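Local coordinates for protein chloromuconate cycloisomerase (Rhodococcus opacus, PDB 4M0X) that belongs to the enolase superfamily, with an N-terminal capping domain and a barrel domain that holds a manganese(II) ion, at residues F268-P273 against L293-A298; S303-A308 against E335-P340. All coordinates share one frame; numbering follows the deposited sequence.

How the interactions relate
Interactions 1 and 2 follow one another along the chain of the barrel domain, their centres about 20 Å apart. Interaction 1 lies deep in the fold, every touching residue buried, and joins two neighbouring strands mainly through backbone hydrogen bonds. Interaction 2 lies farther out but is still mostly buried, with only Pro340 of its touching residues exposed, and holds the start of helix 304-316 against an irregular loop through the Glu335 carboxylate, the hydroxyl of Ser304 and three valines. Strand 294-297 of the first leads to this helix of the second, and they also touch directly: Ile272 CB lies 3.7 Å from Met306 SD. Thus regular main-chain pairing serves the core, while side-chain chemistry holds the loop at the edge of the barrel domain.

Interaction 1: residues F268-P273 against L293-A298; sequences FAIKIP and LACFGA
Strands 267-270 and 294-297, paired at Phe268 with Cys295, Ala269 with Phe296 and Ile270 with Gly297, are neighbouring parallel staves of the barrel in this enolase-superfamily domain, joined by a beta-alpha-beta crossover through helix 278-291. The short strand segments run 4.7 Å apart at closest approach and are inclined by 33°. Phe268 N donates to Ala294 O at 2.9 Å, and Phe268 O receives a weak bond from Phe296 N. Farther along, Ile270 N reaches Phe296 O at 2.8 Å, and Ala298 N closes the series on Ile270 O. On the face of Phe268, Ile270 and Cys295, the CG1 branch of Ile270 runs beside Cys295 SG at 3.8 Å, under helix 278-291. The Phe268 ring, carried toward its own backbone N by a chi1 of -66°, presents CZ to Leu293 CD1 at 3.7 Å. Ala269 is on the other face, where its CB lies near the plane of the Phe296 ring, at the ring edge, and 3.7 Å from Ala298 CB. Just past the strand, Lys271 rises with CG and CD beside the methyl of Ala298, and its chain bends so that NZ forms a salt bridge with Asp247, a manganese ligand, and a hydrogen bond with Ala299 O. The main-chain bonds thus hold the two strands in register, while the salt bridge and the bond to Ala299 O hold the amino end of Lys271, consistent with a lysine positioned beside the manganese ion, which its side chain approaches to about 4 Å.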
ATOM      1  N   PHE A 268      -3.539  14.977 -19.133  1.00 24.90           N
ATOM      2  CA  PHE A 268      -2.835  16.228 -18.912  1.00 26.53           C
ATOM      3  C   PHE A 268      -3.363  17.288 -19.852  1.00 28.80           C
ATOM      4  O   PHE A 268      -3.654  17.005 -21.013  1.00 32.75           O
ATOM      5  CB  PHE A 268      -1.321  16.057 -19.107  1.00 24.74           C
ATOM      6  CG  PHE A 268      -0.683  15.163 -18.080  1.00 24.87           C
ATOM      7  CD1 PHE A 268      -1.332  14.874 -16.885  1.00 25.22           C
ATOM      8  CD2 PHE A 268       0.572  14.631 -18.293  1.00 25.33           C
ATOM      9  CE1 PHE A 268      -0.751  14.052 -15.945  1.00 26.50           C
ATOM     10  CE2 PHE A 268       1.191  13.845 -17.346  1.00 24.88           C
ATOM     11  CZ  PHE A 268       0.526  13.543 -16.169  1.00 27.28           C
ATOM     12  N   ALA A 269      -3.519  18.506 -19.346  1.00 28.51           N
ATOM     13  CA  ALA A 269      -3.672  19.655 -20.218  1.00 25.54           C
ATOM     14  C   ALA A 269      -2.256  20.165 -20.451  1.00 24.27           C
ATOM     15  O   ALA A 269      -1.584  20.573 -19.514  1.00 22.71           O
ATOM     16  CB  ALA A 269      -4.525  20.705 -19.543  1.00 26.37           C
ATOM     17  N   ILE A 270      -1.786  20.106 -21.691  1.00 23.23           N
ATOM     18  CA  ILE A 270      -0.438  20.554 -21.998  1.00 22.12           C
ATOM     19  C   ILE A 270      -0.440  22.018 -22.459  1.00 22.59           C
ATOM     20  O   ILE A 270      -1.290  22.420 -23.259  1.00 23.22           O
ATOM     21  CB  ILE A 270       0.201  19.645 -23.057  1.00 21.70           C
ATOM     22  CG1 ILE A 270       0.111  18.175 -22.623  1.00 21.11           C
ATOM     23  CG2 ILE A 270       1.635  20.085 -23.347  1.00 21.60           C
ATOM     24  CD1 ILE A 270       1.018  17.783 -21.473  1.00 21.00           C
ATOM     25  N   LYS A 271       0.502  22.816 -21.944  1.00 22.48           N
ATOM     26  CA  LYS A 271       0.544  24.268 -22.180  1.00 22.48           C
ATOM     27  C   LYS A 271       1.955  24.701 -21.930  1.00 22.13           C
ATOM     28  O   LYS A 271       2.502  24.318 -20.910  1.00 22.14           O
ATOM     29  CB  LYS A 271      -0.303  25.024 -21.164  1.00 22.28           C
ATOM     30  CG  LYS A 271      -1.806  24.993 -21.317  1.00 21.26           C
ATOM     31  CD  LYS A 271      -2.422  26.155 -20.534  1.00 21.27           C
ATOM     32  CE  LYS A 271      -2.916  25.750 -19.155  1.00 20.85           C
ATOM     33  NZ  LYS A 271      -4.403  25.679 -19.095  1.00 20.58           N
ATOM     34  N   ILE A 272       2.525  25.518 -22.817  1.00 22.08           N
ATOM     35  CA  ILE A 272       3.906  25.954 -22.670  1.00 24.07           C
ATOM     36  C   ILE A 272       4.195  26.888 -21.472  1.00 24.47           C
ATOM     37  O   ILE A 272       5.030  26.548 -20.632  1.00 24.26           O
ATOM     38  CB  ILE A 272       4.482  26.507 -23.985  1.00 25.59           C
ATOM     39  CG1 ILE A 272       4.626  25.376 -24.983  1.00 25.15           C
ATOM     40  CG2 ILE A 272       5.863  27.117 -23.767  1.00 25.49           C
ATOM     41  CD1 ILE A 272       5.219  25.800 -26.301  1.00 25.13           C
ATOM     42  N   PRO A 273       3.500  28.042 -21.372  1.00 24.77           N
ATOM     43  CA  PRO A 273       3.800  29.025 -20.320  1.00 24.38           C
ATOM     44  C   PRO A 273       3.906  28.396 -18.931  1.00 24.34           C
ATOM     45  O   PRO A 273       4.883  28.572 -18.219  1.00 24.78           O
ATOM     46  CB  PRO A 273       2.578  29.951 -20.354  1.00 23.33           C
ATOM     47  CG  PRO A 273       2.021  29.802 -21.711  1.00 23.80           C
ATOM     48  CD  PRO A 273       2.222  28.356 -22.035  1.00 25.07           C
ATOM     49  N   LEU A 293      -1.656   8.150 -20.096  1.00 24.91           N
ATOM     50  CA  LEU A 293      -2.614   9.246 -19.967  1.00 24.67           C
ATOM     51  C   LEU A 293      -2.707  10.053 -21.250  1.00 25.15           C
ATOM     52  O   LEU A 293      -1.706  10.303 -21.930  1.00 25.13           O
ATOM     53  CB  LEU A 293      -2.216  10.185 -18.831  1.00 23.00           C
ATOM     54  CG  LEU A 293      -1.844   9.445 -17.562  1.00 22.93           C
ATOM     55  CD1 LEU A 293      -1.259  10.334 -16.462  1.00 22.01           C
ATOM     56  CD2 LEU A 293      -3.077   8.696 -17.102  1.00 23.33           C
ATOM     57  N   ALA A 294      -3.926  10.484 -21.546  1.00 26.32           N
ATOM     58  CA  ALA A 294      -4.224  11.350 -22.685  1.00 27.25           C
ATOM     59  C   ALA A 294      -3.700  12.785 -22.542  1.00 28.47           C
ATOM     60  O   ALA A 294      -3.394  13.250 -21.443  1.00 29.53           O
ATOM     61  CB  ALA A 294      -5.718  11.377 -22.916  1.00 26.29           C
ATOM     62  N   CYS A 295      -3.621  13.490 -23.663  1.00 28.49           N
ATOM     63  CA  CYS A 295      -3.220  14.884 -23.658  1.00 27.41           C
ATOM     64  C   CYS A 295      -4.258  15.760 -24.312  1.00 27.45           C
ATOM     65  O   CYS A 295      -5.074  15.321 -25.162  1.00 29.85           O
ATOM     66  CB  CYS A 295      -1.881  15.078 -24.356  1.00 27.27           C
ATOM     67  SG  CYS A 295      -0.443  14.539 -23.407  1.00 30.57           S
ATOM     68  N   PHE A 296      -4.204  17.009 -23.897  1.00 25.13           N
ATOM     69  CA  PHE A 296      -5.064  18.026 -24.380  1.00 24.88           C
ATOM     70  C   PHE A 296      -4.126  19.134 -24.743  1.00 24.17           C
ATOM     71  O   PHE A 296      -3.204  19.444 -23.974  1.00 22.70           O
ATOM     72  CB  PHE A 296      -5.949  18.479 -23.249  1.00 26.32           C
ATOM     73  CG  PHE A 296      -6.998  19.477 -23.644  1.00 27.02           C
ATOM     74  CD1 PHE A 296      -7.825  19.255 -24.753  1.00 27.80           C
ATOM     75  CD2 PHE A 296      -7.219  20.601 -22.861  1.00 25.55           C
ATOM     76  CE1 PHE A 296      -8.833  20.156 -25.080  1.00 27.91           C
ATOM     77  CE2 PHE A 296      -8.228  21.502 -23.175  1.00 25.51           C
ATOM     78  CZ  PHE A 296      -9.035  21.288 -24.287  1.00 26.59           C
ATOM     79  N   GLY A 297      -4.342  19.708 -25.925  1.00 24.17           N
ATOM     80  CA  GLY A 297      -3.584  20.868 -26.368  1.00 23.38           C
ATOM     81  C   GLY A 297      -4.232  22.109 -25.781  1.00 23.59           C
ATOM     82  O   GLY A 297      -5.128  22.712 -26.399  1.00 23.06           O
ATOM     83  N   ALA A 298      -3.766  22.483 -24.591  1.00 22.27           N
ATOM     84  CA  ALA A 298      -4.452  23.453 -23.767  1.00 23.68           C
ATOM     85  C   ALA A 298      -4.058  24.887 -24.061  1.00 25.82           C
ATOM     86  O   ALA A 298      -3.008  25.152 -24.649  1.00 27.68           O
ATOM     87  CB  ALA A 298      -4.263  23.146 -22.290  1.00 22.89           C
TER

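Interaction 2: residues S303-A308 against E335-P340; sequences SSVMGA and EVVTEP
The carboxylate of Glu335 is the flat group facing Ser304, whose hydroxyl meets it on the syn side of OE2, lifted 29° out of the carboxylate plane. In that bond Ser304 OG is the donor to Glu335 OE2, at 2.8 Å. The other oxygen, OE1, is turned toward Ser304 N, but its placement is uncertain and the closeness of that bond is doubtful. Beside the hydroxyl lies the ring of Pro340, its CB 3.6 Å from Ser304 OG, and Leu341 N supplies a further hydrogen bond to the same hydroxyl oxygen. A bend at chi2 (-143°) helps turn the Glu335 carboxylate toward the helix start, where an acidic group would probably be favoured by the helix dipole. Ser303 is the N-cap: with chi1 at 69°, its OG folds back between its own backbone N and carbonyl carbon to accept from Val305 N at 3.2 Å, and it is also bonded to Glu49. The apolar half of the contact is built on the CG2 methyl of Val305, which touches Val337 CG1 at 3.6 Å and Val336 CG2 at 4.0 Å, while Val337 CG2 packs on Ser304 CB. Val305 and Val336 both continue onto Leu35 of strand 27-40, and Val305 also reaches Ile47 of strand 45-51, so the first turn of helix 304-316 packs both on the loop preceding strand 347-349 and on the antiparallel sheet of the N-terminal domain.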
ATOM      1  N   SER A 303      -1.806  35.002 -27.312  1.00 28.55           N
ATOM      2  CA  SER A 303      -1.965  35.637 -28.584  1.00 27.83           C
ATOM      3  C   SER A 303      -1.432  34.674 -29.637  1.00 28.09           C
ATOM      4  O   SER A 303      -1.126  33.516 -29.329  1.00 26.77           O
ATOM      5  CB  SER A 303      -1.130  36.886 -28.593  1.00 28.26           C
ATOM      6  OG  SER A 303       0.221  36.489 -28.588  1.00 29.04           O
ATOM      7  N   SER A 304      -1.274  35.155 -30.871  1.00 27.42           N
ATOM      8  CA  SER A 304      -0.700  34.317 -31.916  1.00 25.89           C
ATOM      9  C   SER A 304       0.786  34.028 -31.754  1.00 25.17           C
ATOM     10  O   SER A 304       1.269  33.040 -32.312  1.00 23.60           O
ATOM     11  CB  SER A 304      -0.998  34.876 -33.287  1.00 26.05           C
ATOM     12  OG  SER A 304      -2.363  34.626 -33.580  1.00 27.44           O
ATOM     13  N   VAL A 305       1.500  34.856 -30.986  1.00 24.88           N
ATOM     14  CA  VAL A 305       2.925  34.604 -30.746  1.00 26.93           C
ATOM     15  C   VAL A 305       3.197  33.251 -30.042  1.00 28.65           C
ATOM     16  O   VAL A 305       3.905  32.398 -30.603  1.00 32.21           O
ATOM     17  CB  VAL A 305       3.606  35.759 -29.986  1.00 28.54           C
ATOM     18  CG1 VAL A 305       5.104  35.480 -29.775  1.00 29.39           C
ATOM     19  CG2 VAL A 305       3.384  37.080 -30.707  1.00 28.34           C
ATOM     20  N   MET A 306       2.643  33.059 -28.838  1.00 27.90           N
ATOM     21  CA  MET A 306       2.742  31.791 -28.095  1.00 29.02           C
ATOM     22  C   MET A 306       1.853  30.695 -28.724  1.00 29.54           C
ATOM     23  O   MET A 306       2.237  29.514 -28.775  1.00 27.54           O
ATOM     24  CB  MET A 306       2.399  32.016 -26.601  1.00 30.57           C
ATOM     25  CG  MET A 306       2.266  30.768 -25.706  1.00 29.79           C
ATOM     26  SD  MET A 306       3.775  29.804 -25.440  1.00 31.95           S
ATOM     27  CE  MET A 306       4.889  30.986 -24.665  1.00 30.69           C
ATOM     28  N   GLY A 307       0.682  31.108 -29.219  1.00 28.04           N
ATOM     29  CA  GLY A 307      -0.238  30.213 -29.907  1.00 28.24           C
ATOM     30  C   GLY A 307       0.402  29.478 -31.067  1.00 28.55           C
ATOM     31  O   GLY A 307       0.245  28.253 -31.195  1.00 30.28           O
ATOM     32  N   ALA A 308       1.124  30.216 -31.911  1.00 27.40           N
ATOM     33  CA  ALA A 308       1.941  29.609 -32.980  1.00 27.10           C
ATOM     34  C   ALA A 308       2.974  28.547 -32.506  1.00 26.27           C
ATOM     35  O   ALA A 308       3.020  27.472 -33.080  1.00 28.24           O
ATOM     36  CB  ALA A 308       2.609  30.680 -33.835  1.00 24.23           C
ATOM     37  N   GLU A 335      -3.138  42.046 -33.131  1.00 28.21           N
ATOM     38  CA  GLU A 335      -2.011  41.269 -32.610  1.00 29.27           C
ATOM     39  C   GLU A 335      -0.668  41.969 -32.839  1.00 28.44           C
ATOM     40  O   GLU A 335      -0.634  43.040 -33.415  1.00 28.06           O
ATOM     41  CB  GLU A 335      -2.000  39.868 -33.233  1.00 28.13           C
ATOM     42  CG  GLU A 335      -3.310  39.113 -33.042  1.00 30.27           C
ATOM     43  CD  GLU A 335      -3.143  37.603 -32.798  1.00 32.87           C
ATOM     44  OE1 GLU A 335      -2.137  37.203 -32.107  1.00 30.51           O
ATOM     45  OE2 GLU A 335      -4.039  36.833 -33.292  1.00 28.41           O
ATOM     46  N   VAL A 336       0.433  41.399 -32.358  1.00 27.95           N
ATOM     47  CA  VAL A 336       1.751  41.965 -32.719  1.00 27.18           C
ATOM     48  C   VAL A 336       2.463  41.141 -33.801  1.00 28.65           C
ATOM     49  O   VAL A 336       3.640  41.317 -34.049  1.00 30.67           O
ATOM     50  CB  VAL A 336       2.666  42.321 -31.508  1.00 25.09           C
ATOM     51  CG1 VAL A 336       1.948  43.269 -30.566  1.00 24.93           C
ATOM     52  CG2 VAL A 336       3.156  41.093 -30.753  1.00 22.99           C
ATOM     53  N   VAL A 337       1.736  40.264 -34.477  1.00 29.91           N
ATOM     54  CA  VAL A 337       2.344  39.522 -35.587  1.00 29.08           C
ATOM     55  C   VAL A 337       1.864  40.039 -36.925  1.00 27.50           C
ATOM     56  O   VAL A 337       0.874  40.730 -36.997  1.00 29.14           O
ATOM     57  CB  VAL A 337       2.197  37.980 -35.472  1.00 28.57           C
ATOM     58  CG1 VAL A 337       3.047  37.476 -34.314  1.00 29.20           C
ATOM     59  CG2 VAL A 337       0.755  37.537 -35.330  1.00 26.31           C
ATOM     60  N   THR A 338       2.592  39.730 -37.980  1.00 26.07           N
ATOM     61  CA  THR A 338       2.141  40.095 -39.295  1.00 27.81           C
ATOM     62  C   THR A 338       0.987  39.197 -39.812  1.00 31.74           C
ATOM     63  O   THR A 338       0.191  39.638 -40.607  1.00 31.07           O
ATOM     64  CB  THR A 338       3.303  40.094 -40.293  1.00 24.92           C
ATOM     65  OG1 THR A 338       3.959  38.826 -40.255  1.00 23.25           O
ATOM     66  CG2 THR A 338       4.273  41.183 -39.950  1.00 23.34           C
ATOM     67  N   GLU A 339       0.925  37.945 -39.354  1.00 38.46           N
ATOM     68  CA  GLU A 339      -0.071  36.968 -39.777  1.00 42.12           C
ATOM     69  C   GLU A 339      -0.479  36.111 -38.584  1.00 42.02           C
ATOM     70  O   GLU A 339       0.275  35.227 -38.174  1.00 42.29           O
ATOM     71  CB  GLU A 339       0.491  36.068 -40.871  1.00 49.35           C
ATOM     72  CG  GLU A 339       0.630  36.756 -42.215  1.00 59.60           C
ATOM     73  CD  GLU A 339       1.543  36.007 -43.168  1.00 70.80           C
ATOM     74  OE1 GLU A 339       1.489  34.747 -43.201  1.00 80.06           O
ATOM     75  OE2 GLU A 339       2.310  36.690 -43.891  1.00 68.94           O
ATOM     76  N   PRO A 340      -1.671  36.375 -38.010  1.00 39.55           N
ATOM     77  CA  PRO A 340      -2.176  35.614 -36.870  1.00 36.83           C
ATOM     78  C   PRO A 340      -2.496  34.171 -37.257  1.00 34.68           C
ATOM     79  O   PRO A 340      -2.347  33.806 -38.420  1.00 38.36           O
ATOM     80  CB  PRO A 340      -3.450  36.378 -36.500  1.00 39.34           C
ATOM     81  CG  PRO A 340      -3.903  36.995 -37.786  1.00 39.56           C
ATOM     82  CD  PRO A 340      -2.603  37.450 -38.391  1.00 39.89           C
TER